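Long-range contacts in tRNA(His) guanylyltransferase (Saccharomyces cerevisiae, PDB 5XOX), which adds a single guanosine to the 5' end of tRNA(His) in the 3'-5' direction, using GTP, ATP and magnesium: residues H15-P20 with N91-K96; Q21-V26 with L83-T88; H34-F39 with H126-D131. All coordinates share one frame; numbering follows the deposited sequence.

Contact 1. Residues H15-P20 with N91-K96; sequences HDVILP and NRRKDK. With PO4 (phosphate ion), chain J.
Val-17 and Arg-93 face each other in a single beta bridge, with Val-17 CA and Arg-93 CA 4.4 Å apart. Arg-93 is the N-cap residue of helix 94-116, so the bridge ties the extended segment 15-20 to the start of that helix in the palm-like catalytic domain. Two backbone hydrogen bonds make it. Ile-18 N donates to Arg-92 O at 3.0 Å, and the bond is nearly straight (165° at the hydrogen). Lys-94 N points at Asp-16 O, but this bond is weak at 3.5 Å.

The apolar contacts lie beside these bonds. Ile-18 CD1 meets the aliphatic part of Lys-94 crosswise, 3.5 Å from Lys-94 CG. Val-17 CG1 lies 3.8 Å from Arg-93 CG.

The Arg-92 chain bends at chi2 (-121°), and this carries its guanidinium to Pro-20. Pro-20 CA lies over one face, and Leu-19 O lies at the edge. Arg-92 NE donates a hydrogen bond to Thr-87 O, outside the two segments, which helps fix the rotation of the guanidinium. Asp-16 OD1 and Asp-95 OD2 are like charges 3.7 Å apart. A long, weak ion pair of Asp-16 with Lys-94 of the second subunit may offset part of that repulsion.

The Arg-93 guanidinium has the His-15 ring over one face and a phosphate ion, probably from the crystallisation liquor, over the opposite face. The phosphate is modelled too tightly against Arg-93 NH2 to be trusted in detail. Arg-93 NH1 makes a weak hydrogen bond to phosphate O1, at 3.3 Å.

Contact 2. Residues Q21-V26 with L83-T88; sequences QCYIVV and LKSSTT
Tyr-23 lays one face of its ring against Ser-85. Ser-85 CB stands almost straight above the ring, 3.7 Å from the Tyr-23 ring centroid and 13° off the normal, a CH-pi contact. Ser-85 OG stays near the rim of the ring, by CE1 and CZ. At the edge, near the ring plane, is Leu-83 O, 3.8 Å from Tyr-23 CD1. Tyr-23 CG lies anti to the carbonyl carbon (chi1 -60°), which brings the ring over the turn. Leu-140 and Ile-143 of helix 140-171 and Ile-70 of strand 69-74 also touch Tyr-23. An alanine here would probably leave Ser-85 CB without its aromatic surface and open a gap between the turn and helix 140-171.

Ile-24 and Leu-83 point to the same face of the sheet. They meet flank to flank, with Ile-24 CB and Leu-83 CB 3.9 Å apart. The extended end of Ile-24 reaches further, and its CD1 meets Thr-87 CG2 at 3.9 Å, the two side chains crossing at about a right angle. Thr-87 thus turns its methyl to Ile-24, while its OG1 is hydrogen-bonded to Asp-68.

The backbones hold these side chains in place. Ile-24 N donates to Leu-83 O at 3.0 Å, and Leu-83 N donates to Ile-24 O at 2.7 Å. Past this pair segment 83-88 turns away in a type I turn from Lys-84 to Thr-87, closed by Thr-87 N to Lys-84 O at 2.8 Å. Nearer the start of the first segment, Ser-85 CA makes a CA-H...O contact with Cys-22 O.

The arrangement is an antiparallel hydrogen-bonded pair where strand 23-30 begins and strand 78-83 ends, neighbours in the antiparallel sheet of the polymerase-like palm domain.

Contact 3. Residues H34-F39 with H126-D131; sequences HEFSKF and HLPYFD. With GTP (guanosine-5'-triphosphate), chain G.
Phe-39 and His-126 stack face to face, with the Phe-39 and His-126 ring centroids 3.9 Å apart and the planes only 11° from parallel. The rings overlap almost fully, and Phe-39 CE2 lies above the centre of the imidazole. The stack joins helix 33-39, which carries GTP-binding residues of the palm-like domain, to the chain leading into strand 130-137.

One helical turn back, Phe-36 faces the same chain. In both phenylalanines CG is anti to the backbone N (chi1 -174° in Phe-36), which swings both rings off the helix toward segment 126-131. Phe-36 CZ touches Pro-128 CB at 3.8 Å, and Pro-128 CA lies over the rim of one ring face. His-126 O sits at the ring edge, 4.2 Å from Phe-36 CE1, and is hydrogen-bonded to Tyr-40 OH. Tyr-109 of helix 94-116 touches both Phe-36 and Pro-128. No hydrogen bond crosses this contact.

His-34 and Ser-37 meet the nucleotide. Ser-37 CB comes near the guanine, and His-34 ND1 and the ribose O2' share a weak hydrogen bond. His-34 N donates to O2B of the GTP beta-phosphate at 2.7 Å.

Overall arrangement
Contacts 1 and 2 adjoin, their centres about 10 Å apart. Contact 2 is nested within the loop closed by contact 1, and Arg-92 is the residue by which the two touch; it also reaches the Cys-22 carbonyl through a weak hydrogen bond. Contact 3 lies on the opposite side of the chain's centre from contact 2, about 30 Å away between centres. Strand 23-30 links them: it starts in contact 2, ends at the magnesium ligands Asp-29 and Gly-30, and leads into helix 33-39. Helix 94-116 begins in contact 1 and precedes strand 130-137 of contact 3. Contact 3 alone holds GTP-binding residues; the Phe-36 side chain is about 9 Å from a magnesium ion. Contacts 1 and 3 both touch the second subunit.

Contact 1. Residues H15-P20 with N91-K96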
loop_
_atom_site.group_PDB
_atom_site.type_symbol
_atom_site.label_atom_id
_atom_site.label_comp_id
_atom_site.label_asym_id
_atom_site.label_seq_id
_atom_site.Cartn_x
_atom_site.Cartn_y
_atom_site.Cartn_z
ATOM N N HIS A 15 -6.561 5.056 4.303
ATOM C CA HIS A 15 -7.434 4.142 4.984
ATOM C C HIS A 15 -7.093 2.663 4.773
ATOM O O HIS A 15 -7.878 1.806 5.127
ATOM C CB HIS A 15 -8.884 4.470 4.615
ATOM C CG HIS A 15 -9.388 5.735 5.256
ATOM N ND1 HIS A 15 -8.570 6.808 5.547
ATOM C CD2 HIS A 15 -10.617 6.068 5.719
ATOM C CE1 HIS A 15 -9.277 7.756 6.138
ATOM N NE2 HIS A 15 -10.520 7.330 6.258
ATOM N N ASP A 16 -5.935 2.361 4.200
ATOM C CA ASP A 16 -5.574 0.980 3.836
ATOM C C ASP A 16 -5.833 -0.067 4.932
ATOM O O ASP A 16 -5.454 0.107 6.104
ATOM C CB ASP A 16 -4.091 0.909 3.418
ATOM C CG ASP A 16 -3.179 1.768 4.297
ATOM O OD1 ASP A 16 -3.541 2.017 5.469
ATOM O OD2 ASP A 16 -2.115 2.216 3.807
ATOM N N VAL A 17 -6.490 -1.151 4.501
ATOM C CA VAL A 17 -6.991 -2.235 5.361
ATOM C C VAL A 17 -6.435 -3.577 4.982
ATOM O O VAL A 17 -5.831 -3.715 3.927
ATOM C CB VAL A 17 -8.506 -2.332 5.343
ATOM C CG1 VAL A 17 -9.113 -1.266 6.194
ATOM C CG2 VAL A 17 -8.983 -2.194 3.929
ATOM N N ILE A 18 -6.626 -4.553 5.878
ATOM C CA ILE A 18 -6.168 -5.938 5.692
ATOM C C ILE A 18 -7.131 -6.750 4.823
ATOM O O ILE A 18 -8.374 -6.687 4.981
ATOM C CB ILE A 18 -5.969 -6.675 7.026
ATOM C CG1 ILE A 18 -4.552 -6.472 7.568
ATOM C CG2 ILE A 18 -6.171 -8.144 6.808
ATOM C CD1 ILE A 18 -4.231 -5.100 8.088
ATOM N N LEU A 19 -6.541 -7.507 3.903
ATOM C CA LEU A 19 -7.325 -8.300 2.988
ATOM C C LEU A 19 -8.296 -9.229 3.734
ATOM O O LEU A 19 -7.922 -9.883 4.701
ATOM C CB LEU A 19 -6.390 -9.075 2.075
ATOM C CG LEU A 19 -7.049 -9.834 0.932
ATOM C CD1 LEU A 19 -7.540 -8.869 -0.142
ATOM C CD2 LEU A 19 -6.067 -10.918 0.373
ATOM N N PRO A 20 -9.559 -9.241 3.305
ATOM C CA PRO A 20 -10.613 -10.026 3.951
ATOM C C PRO A 20 -10.315 -11.528 4.010
ATOM O O PRO A 20 -9.588 -12.054 3.170
ATOM C CB PRO A 20 -11.838 -9.730 3.082
ATOM C CG PRO A 20 -11.539 -8.385 2.430
ATOM C CD PRO A 20 -10.073 -8.367 2.235
ATOM N N ASN A 91 -12.676 -1.915 11.659
ATOM C CA ASN A 91 -12.910 -2.151 10.251
ATOM C C ASN A 91 -11.636 -2.637 9.564
ATOM O O ASN A 91 -11.329 -2.203 8.446
ATOM C CB ASN A 91 -13.442 -0.884 9.581
ATOM C CG ASN A 91 -14.036 -1.150 8.209
ATOM O OD1 ASN A 91 -14.189 -2.305 7.791
ATOM N ND2 ASN A 91 -14.395 -0.078 7.507
ATOM N N ARG A 92 -10.890 -3.517 10.241
ATOM C CA ARG A 92 -9.733 -4.153 9.629
ATOM C C ARG A 92 -8.606 -3.177 9.289
ATOM O O ARG A 92 -7.845 -3.414 8.372
ATOM C CB ARG A 92 -10.180 -4.865 8.354
ATOM C CG ARG A 92 -10.915 -6.141 8.567
ATOM C CD ARG A 92 -10.145 -7.247 7.868
ATOM N NE ARG A 92 -10.536 -8.560 8.358
ATOM C CZ ARG A 92 -9.948 -9.701 8.014
ATOM N NH1 ARG A 92 -8.923 -9.703 7.177
ATOM N NH2 ARG A 92 -10.380 -10.841 8.531
ATOM N N ARG A 93 -8.502 -2.069 10.006
ATOM C CA ARG A 93 -7.570 -1.022 9.583
ATOM C C ARG A 93 -6.166 -1.240 10.161
ATOM O O ARG A 93 -6.021 -1.509 11.363
ATOM C CB ARG A 93 -8.071 0.383 9.971
ATOM C CG ARG A 93 -7.955 1.318 8.777
ATOM C CD ARG A 93 -7.997 2.771 9.112
ATOM N NE ARG A 93 -9.294 3.385 8.944
ATOM C CZ ARG A 93 -9.460 4.700 8.903
ATOM N NH1 ARG A 93 -8.389 5.482 9.013
ATOM N NH2 ARG A 93 -10.678 5.222 8.758
ATOM N N LYS A 94 -5.139 -1.122 9.322
ATOM C CA LYS A 94 -3.774 -1.393 9.790
ATOM C C LYS A 94 -3.433 -0.518 10.992
ATOM O O LYS A 94 -3.160 -1.025 12.112
ATOM C CB LYS A 94 -2.747 -1.113 8.694
ATOM C CG LYS A 94 -2.925 -1.908 7.445
ATOM C CD LYS A 94 -1.727 -2.770 7.177
ATOM C CE LYS A 94 -0.586 -2.038 6.496
ATOM N NZ LYS A 94 0.516 -3.041 6.203
ATOM N N ASP A 95 -3.506 0.796 10.732
ATOM C CA ASP A 95 -3.141 1.855 11.667
ATOM C C ASP A 95 -3.763 1.668 13.052
ATOM O O ASP A 95 -3.062 1.678 14.092
ATOM C CB ASP A 95 -3.573 3.219 11.110
ATOM C CG ASP A 95 -3.381 3.343 9.604
ATOM O OD1 ASP A 95 -2.225 3.554 9.178
ATOM O OD2 ASP A 95 -4.387 3.288 8.859
ATOM N N LYS A 96 -5.085 1.498 13.061
ATOM C CA LYS A 96 -5.824 1.313 14.300
ATOM C C LYS A 96 -5.412 0.021 15.019
ATOM O O LYS A 96 -5.244 0.021 16.239
ATOM C CB LYS A 96 -7.339 1.338 14.035
ATOM C CG LYS A 96 -7.957 2.750 13.735
ATOM C CD LYS A 96 -9.466 2.628 13.421
ATOM C CE LYS A 96 -10.382 3.537 14.265
ATOM N NZ LYS A 96 -11.841 3.126 14.101
HETATM P P PO4 J . -10.922 7.377 10.952
HETATM O O1 PO4 J . -10.166 8.158 9.883
HETATM O O2 PO4 J . -10.007 6.445 11.742
HETATM O O3 PO4 J . -11.989 6.554 10.257
HETATM O O4 PO4 J . -11.514 8.341 11.953
#

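Contact 2. Residues Q21-V26 with L83-T88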
loop_
_atom_site.group_PDB
_atom_site.type_symbol
_atom_site.label_atom_id
_atom_site.label_comp_id
_atom_site.label_asym_id
_atom_site.label_seq_id
_atom_site.Cartn_x
_atom_site.Cartn_y
_atom_site.Cartn_z
ATOM N N GLN A 21 -10.855 -12.180 5.035
ATOM C CA GLN A 21 -10.723 -13.616 5.266
ATOM C C GLN A 21 -9.251 -14.036 5.495
ATOM O O GLN A 21 -8.838 -15.131 5.100
ATOM C CB GLN A 21 -11.338 -14.408 4.097
ATOM C CG GLN A 21 -12.871 -14.322 4.001
ATOM C CD GLN A 21 -13.466 -15.200 2.887
ATOM O OE1 GLN A 21 -13.089 -16.370 2.728
ATOM N NE2 GLN A 21 -14.354 -14.617 2.080
ATOM N N CYS A 22 -8.469 -13.160 6.127
ATOM C CA CYS A 22 -7.105 -13.485 6.549
ATOM C C CYS A 22 -6.994 -13.375 8.059
ATOM O O CYS A 22 -7.494 -12.418 8.639
ATOM C CB CYS A 22 -6.061 -12.558 5.900
ATOM S SG CYS A 22 -5.905 -12.646 4.095
ATOM N N TYR A 23 -6.337 -14.337 8.705
ATOM C CA TYR A 23 -6.030 -14.186 10.113
ATOM C C TYR A 23 -5.080 -13.024 10.266
ATOM O O TYR A 23 -4.240 -12.768 9.408
ATOM C CB TYR A 23 -5.425 -15.445 10.707
ATOM C CG TYR A 23 -6.325 -16.667 10.616
ATOM C CD1 TYR A 23 -7.349 -16.868 11.555
ATOM C CD2 TYR A 23 -6.216 -17.570 9.552
ATOM C CE1 TYR A 23 -8.183 -17.961 11.475
ATOM C CE2 TYR A 23 -7.039 -18.673 9.472
ATOM C CZ TYR A 23 -8.027 -18.856 10.433
ATOM O OH TYR A 23 -8.866 -19.944 10.351
ATOM N N ILE A 24 -5.236 -12.284 11.350
ATOM C CA ILE A 24 -4.339 -11.171 11.543
ATOM C C ILE A 24 -3.449 -11.453 12.723
ATOM O O ILE A 24 -3.844 -12.120 13.664
ATOM C CB ILE A 24 -5.088 -9.893 11.733
ATOM C CG1 ILE A 24 -6.132 -9.770 10.628
ATOM C CG2 ILE A 24 -4.146 -8.745 11.631
ATOM C CD1 ILE A 24 -6.965 -8.445 10.652
ATOM N N VAL A 25 -2.212 -10.987 12.647
ATOM C CA VAL A 25 -1.354 -11.020 13.806
ATOM C C VAL A 25 -0.973 -9.612 14.155
ATOM O O VAL A 25 -0.584 -8.821 13.280
ATOM C CB VAL A 25 -0.100 -11.824 13.581
ATOM C CG1 VAL A 25 0.674 -11.843 14.856
ATOM C CG2 VAL A 25 -0.420 -13.240 13.127
ATOM N N VAL A 26 -1.084 -9.291 15.432
ATOM C CA VAL A 26 -0.512 -8.048 15.906
ATOM C C VAL A 26 0.623 -8.385 16.825
ATOM O O VAL A 26 0.402 -8.914 17.914
ATOM C CB VAL A 26 -1.528 -7.158 16.612
ATOM C CG1 VAL A 26 -0.823 -5.924 17.108
ATOM C CG2 VAL A 26 -2.664 -6.772 15.649
ATOM N N LEU A 83 -5.770 -12.686 15.511
ATOM C CA LEU A 83 -7.146 -12.284 15.304
ATOM C C LEU A 83 -7.815 -13.164 14.267
ATOM O O LEU A 83 -7.207 -13.511 13.228
ATOM C CB LEU A 83 -7.215 -10.833 14.872
ATOM C CG LEU A 83 -6.656 -9.797 15.841
ATOM C CD1 LEU A 83 -7.197 -8.457 15.472
ATOM C CD2 LEU A 83 -7.086 -10.122 17.248
ATOM N N LYS A 84 -9.068 -13.518 14.553
ATOM C CA LYS A 84 -9.793 -14.468 13.723
ATOM C C LYS A 84 -9.999 -13.958 12.309
ATOM O O LYS A 84 -10.344 -12.792 12.111
ATOM C CB LYS A 84 -11.149 -14.783 14.329
ATOM C CG LYS A 84 -12.011 -13.563 14.559
ATOM C CD LYS A 84 -13.364 -13.950 15.164
ATOM C CE LYS A 84 -14.387 -12.821 15.084
ATOM N NZ LYS A 84 -15.735 -13.350 15.408
ATOM N N SER A 85 -9.886 -14.874 11.349
ATOM C CA SER A 85 -9.987 -14.580 9.915
ATOM C C SER A 85 -11.208 -13.737 9.541
ATOM O O SER A 85 -11.250 -13.128 8.473
ATOM C CB SER A 85 -10.082 -15.878 9.120
ATOM O OG SER A 85 -11.261 -16.583 9.501
ATOM N N SER A 86 -12.233 -13.748 10.378
ATOM C CA SER A 86 -13.438 -13.025 10.034
ATOM C C SER A 86 -13.538 -11.655 10.676
ATOM O O SER A 86 -14.550 -10.995 10.499
ATOM C CB SER A 86 -14.670 -13.843 10.411
ATOM O OG SER A 86 -14.682 -14.152 11.793
ATOM N N THR A 87 -12.530 -11.216 11.425
ATOM C CA THR A 87 -12.740 -10.032 12.271
ATOM C C THR A 87 -13.010 -8.704 11.542
ATOM O O THR A 87 -12.456 -8.452 10.465
ATOM C CB THR A 87 -11.570 -9.800 13.193
ATOM O OG1 THR A 87 -11.851 -8.627 13.963
ATOM C CG2 THR A 87 -10.285 -9.621 12.410
ATOM N N THR A 88 -13.938 -7.911 12.096
ATOM C CA THR A 88 -14.251 -6.554 11.625
ATOM C C THR A 88 -13.664 -5.451 12.478
ATOM O O THR A 88 -13.976 -4.275 12.270
ATOM C CB THR A 88 -15.748 -6.311 11.558
ATOM O OG1 THR A 88 -16.257 -6.142 12.891
ATOM C CG2 THR A 88 -16.438 -7.468 10.879
#

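Contact 3. Residues H34-F39 with H126-D131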
loop_
_atom_site.group_PDB
_atom_site.type_symbol
_atom_site.label_atom_id
_atom_site.label_comp_id
_atom_site.label_asym_id
_atom_site.label_seq_id
_atom_site.Cartn_x
_atom_site.Cartn_y
_atom_site.Cartn_z
ATOM N N HIS A 34 17.012 -4.111 25.373
ATOM C CA HIS A 34 18.307 -4.518 25.843
ATOM C C HIS A 34 18.768 -3.507 26.888
ATOM O O HIS A 34 19.165 -3.862 27.999
ATOM C CB HIS A 34 19.283 -4.597 24.684
ATOM C CG HIS A 34 20.555 -5.263 25.041
ATOM N ND1 HIS A 34 20.666 -6.636 25.108
ATOM C CD2 HIS A 34 21.762 -4.765 25.388
ATOM C CE1 HIS A 34 21.894 -6.956 25.477
ATOM N NE2 HIS A 34 22.579 -5.839 25.652
ATOM N N GLU A 35 18.678 -2.233 26.533
ATOM C CA GLU A 35 19.184 -1.183 27.393
ATOM C C GLU A 35 18.242 -0.989 28.560
ATOM O O GLU A 35 18.681 -0.633 29.651
ATOM C CB GLU A 35 19.383 0.118 26.605
ATOM C CG GLU A 35 20.355 -0.032 25.434
ATOM C CD GLU A 35 19.767 -0.803 24.253
ATOM O OE1 GLU A 35 18.545 -1.062 24.249
ATOM O OE2 GLU A 35 20.536 -1.202 23.351
ATOM N N PHE A 36 16.955 -1.245 28.320
ATOM C CA PHE A 36 15.913 -1.122 29.339
ATOM C C PHE A 36 16.139 -2.113 30.460
ATOM O O PHE A 36 16.279 -1.752 31.629
ATOM C CB PHE A 36 14.547 -1.364 28.724
ATOM C CG PHE A 36 13.397 -1.120 29.662
ATOM C CD1 PHE A 36 13.255 0.103 30.299
ATOM C CD2 PHE A 36 12.435 -2.099 29.878
ATOM C CE1 PHE A 36 12.190 0.332 31.151
ATOM C CE2 PHE A 36 11.365 -1.874 30.727
ATOM C CZ PHE A 36 11.248 -0.660 31.367
ATOM N N SER A 37 16.188 -3.385 30.081
ATOM C CA SER A 37 16.503 -4.448 31.039
ATOM C C SER A 37 17.913 -4.328 31.624
ATOM O O SER A 37 18.164 -4.825 32.715
ATOM C CB SER A 37 16.306 -5.802 30.376
ATOM O OG SER A 37 16.868 -5.775 29.083
ATOM N N LYS A 38 18.823 -3.655 30.922
ATOM C CA LYS A 38 20.146 -3.396 31.489
ATOM C C LYS A 38 20.001 -2.352 32.613
ATOM O O LYS A 38 20.529 -2.519 33.727
ATOM C CB LYS A 38 21.117 -2.908 30.400
ATOM C CG LYS A 38 22.584 -2.678 30.827
ATOM C CD LYS A 38 23.312 -1.834 29.761
ATOM C CE LYS A 38 23.209 -2.412 28.335
ATOM N NZ LYS A 38 23.547 -1.394 27.275
ATOM N N PHE A 39 19.270 -1.285 32.310
ATOM C CA PHE A 39 19.097 -0.182 33.230
ATOM C C PHE A 39 18.368 -0.582 34.496
ATOM O O PHE A 39 18.768 -0.199 35.600
ATOM C CB PHE A 39 18.372 0.964 32.544
ATOM C CG PHE A 39 18.217 2.163 33.408
ATOM C CD1 PHE A 39 17.123 2.298 34.241
ATOM C CD2 PHE A 39 19.224 3.108 33.471
ATOM C CE1 PHE A 39 16.987 3.387 35.056
ATOM C CE2 PHE A 39 19.113 4.208 34.305
ATOM C CZ PHE A 39 17.992 4.346 35.101
ATOM N N HIS A 126 14.291 6.824 31.238
ATOM C CA HIS A 126 14.210 5.488 30.658
ATOM C C HIS A 126 12.817 4.870 30.852
ATOM O O HIS A 126 12.456 4.444 31.945
ATOM C CB HIS A 126 15.298 4.598 31.266
ATOM C CG HIS A 126 16.664 5.210 31.228
ATOM N ND1 HIS A 126 17.015 6.313 31.980
ATOM C CD2 HIS A 126 17.768 4.877 30.517
ATOM C CE1 HIS A 126 18.272 6.632 31.734
ATOM N NE2 HIS A 126 18.755 5.772 30.851
ATOM N N LEU A 127 12.067 4.776 29.761
ATOM C CA LEU A 127 10.682 4.342 29.822
ATOM C C LEU A 127 10.397 3.287 28.766
ATOM O O LEU A 127 10.984 3.316 27.688
ATOM C CB LEU A 127 9.764 5.555 29.665
ATOM C CG LEU A 127 8.787 5.902 30.806
ATOM C CD1 LEU A 127 9.451 6.202 32.155
ATOM C CD2 LEU A 127 7.786 7.006 30.393
ATOM N N PRO A 128 9.530 2.317 29.095
ATOM C CA PRO A 128 9.186 1.249 28.157
ATOM C C PRO A 128 8.315 1.754 27.017
ATOM O O PRO A 128 7.350 2.445 27.312
ATOM C CB PRO A 128 8.429 0.252 29.046
ATOM C CG PRO A 128 7.817 1.062 30.094
ATOM C CD PRO A 128 8.759 2.211 30.344
ATOM N N TYR A 129 8.634 1.433 25.764
ATOM C CA TYR A 129 7.782 1.825 24.641
ATOM C C TYR A 129 7.927 0.769 23.570
ATOM O O TYR A 129 9.000 0.169 23.431
ATOM C CB TYR A 129 8.090 3.254 24.125
ATOM C CG TYR A 129 9.426 3.511 23.472
ATOM C CD1 TYR A 129 10.558 3.716 24.226
ATOM C CD2 TYR A 129 9.552 3.562 22.094
ATOM C CE1 TYR A 129 11.795 3.961 23.626
ATOM C CE2 TYR A 129 10.790 3.802 21.478
ATOM C CZ TYR A 129 11.912 4.001 22.252
ATOM O OH TYR A 129 13.145 4.241 21.656
ATOM N N PHE A 130 6.828 0.467 22.869
ATOM C CA PHE A 130 6.824 -0.776 22.117
ATOM C C PHE A 130 6.524 -0.534 20.615
ATOM O O PHE A 130 5.630 0.236 20.262
ATOM C CB PHE A 130 5.785 -1.781 22.652
ATOM C CG PHE A 130 5.949 -2.165 24.126
ATOM C CD1 PHE A 130 6.940 -1.630 24.915
ATOM C CD2 PHE A 130 5.223 -3.228 24.651
ATOM C CE1 PHE A 130 7.075 -1.977 26.227
ATOM C CE2 PHE A 130 5.386 -3.633 25.972
ATOM C CZ PHE A 130 6.314 -3.004 26.755
ATOM N N ASP A 131 7.257 -1.204 19.733
ATOM C CA ASP A 131 6.892 -1.256 18.314
ATOM C C ASP A 131 5.735 -2.224 18.114
ATOM O O ASP A 131 5.730 -3.311 18.694
ATOM C CB ASP A 131 8.092 -1.684 17.471
ATOM C CG ASP A 131 7.769 -1.790 16.002
ATOM O OD1 ASP A 131 6.603 -2.048 15.665
ATOM O OD2 ASP A 131 8.692 -1.667 15.172
HETATM P PG GTP G . 14.988 -3.578 18.992
HETATM O O1G GTP G . 15.616 -2.197 18.805
HETATM O O2G GTP G . 13.538 -3.500 18.562
HETATM O O3G GTP G . 15.692 -4.539 18.065
HETATM O O3B GTP G . 14.992 -4.175 20.520
HETATM P PB GTP G . 16.263 -4.669 21.428
HETATM O O1B GTP G . 17.594 -4.150 20.896
HETATM O O2B GTP G . 16.126 -4.184 22.856
HETATM O O3A GTP G . 16.208 -6.290 21.574
HETATM P PA GTP G . 15.023 -7.231 20.996
HETATM O O1A GTP G . 13.728 -6.712 21.578
HETATM O O2A GTP G . 15.005 -7.256 19.489
HETATM O "O5'" GTP G . 15.317 -8.739 21.475
HETATM C "C5'" GTP G . 14.822 -9.246 22.698
HETATM C "C4'" GTP G . 15.561 -8.577 23.861
HETATM O "O4'" GTP G . 14.718 -8.539 24.992
HETATM C "C3'" GTP G . 16.854 -9.243 24.333
HETATM O "O3'" GTP G . 17.997 -8.602 23.798
HETATM C "C2'" GTP G . 16.839 -9.021 25.832
HETATM O "O2'" GTP G . 17.915 -8.163 26.137
HETATM C "C1'" GTP G . 15.480 -8.395 26.166
HETATM N N9 GTP G . 14.759 -9.170 27.185
HETATM C C8 GTP G . 13.496 -9.692 27.056
HETATM N N7 GTP G . 13.174 -10.349 28.204
HETATM C C5 GTP G . 14.212 -10.236 29.076
HETATM C C6 GTP G . 14.436 -10.705 30.378
HETATM O O6 GTP G . 13.588 -11.373 30.976
HETATM N N1 GTP G . 15.639 -10.414 31.008
HETATM C C2 GTP G . 16.623 -9.667 30.357
HETATM N N2 GTP G . 17.793 -9.369 30.942
HETATM N N3 GTP G . 16.384 -9.217 29.069
HETATM C C4 GTP G . 15.209 -9.489 28.440
#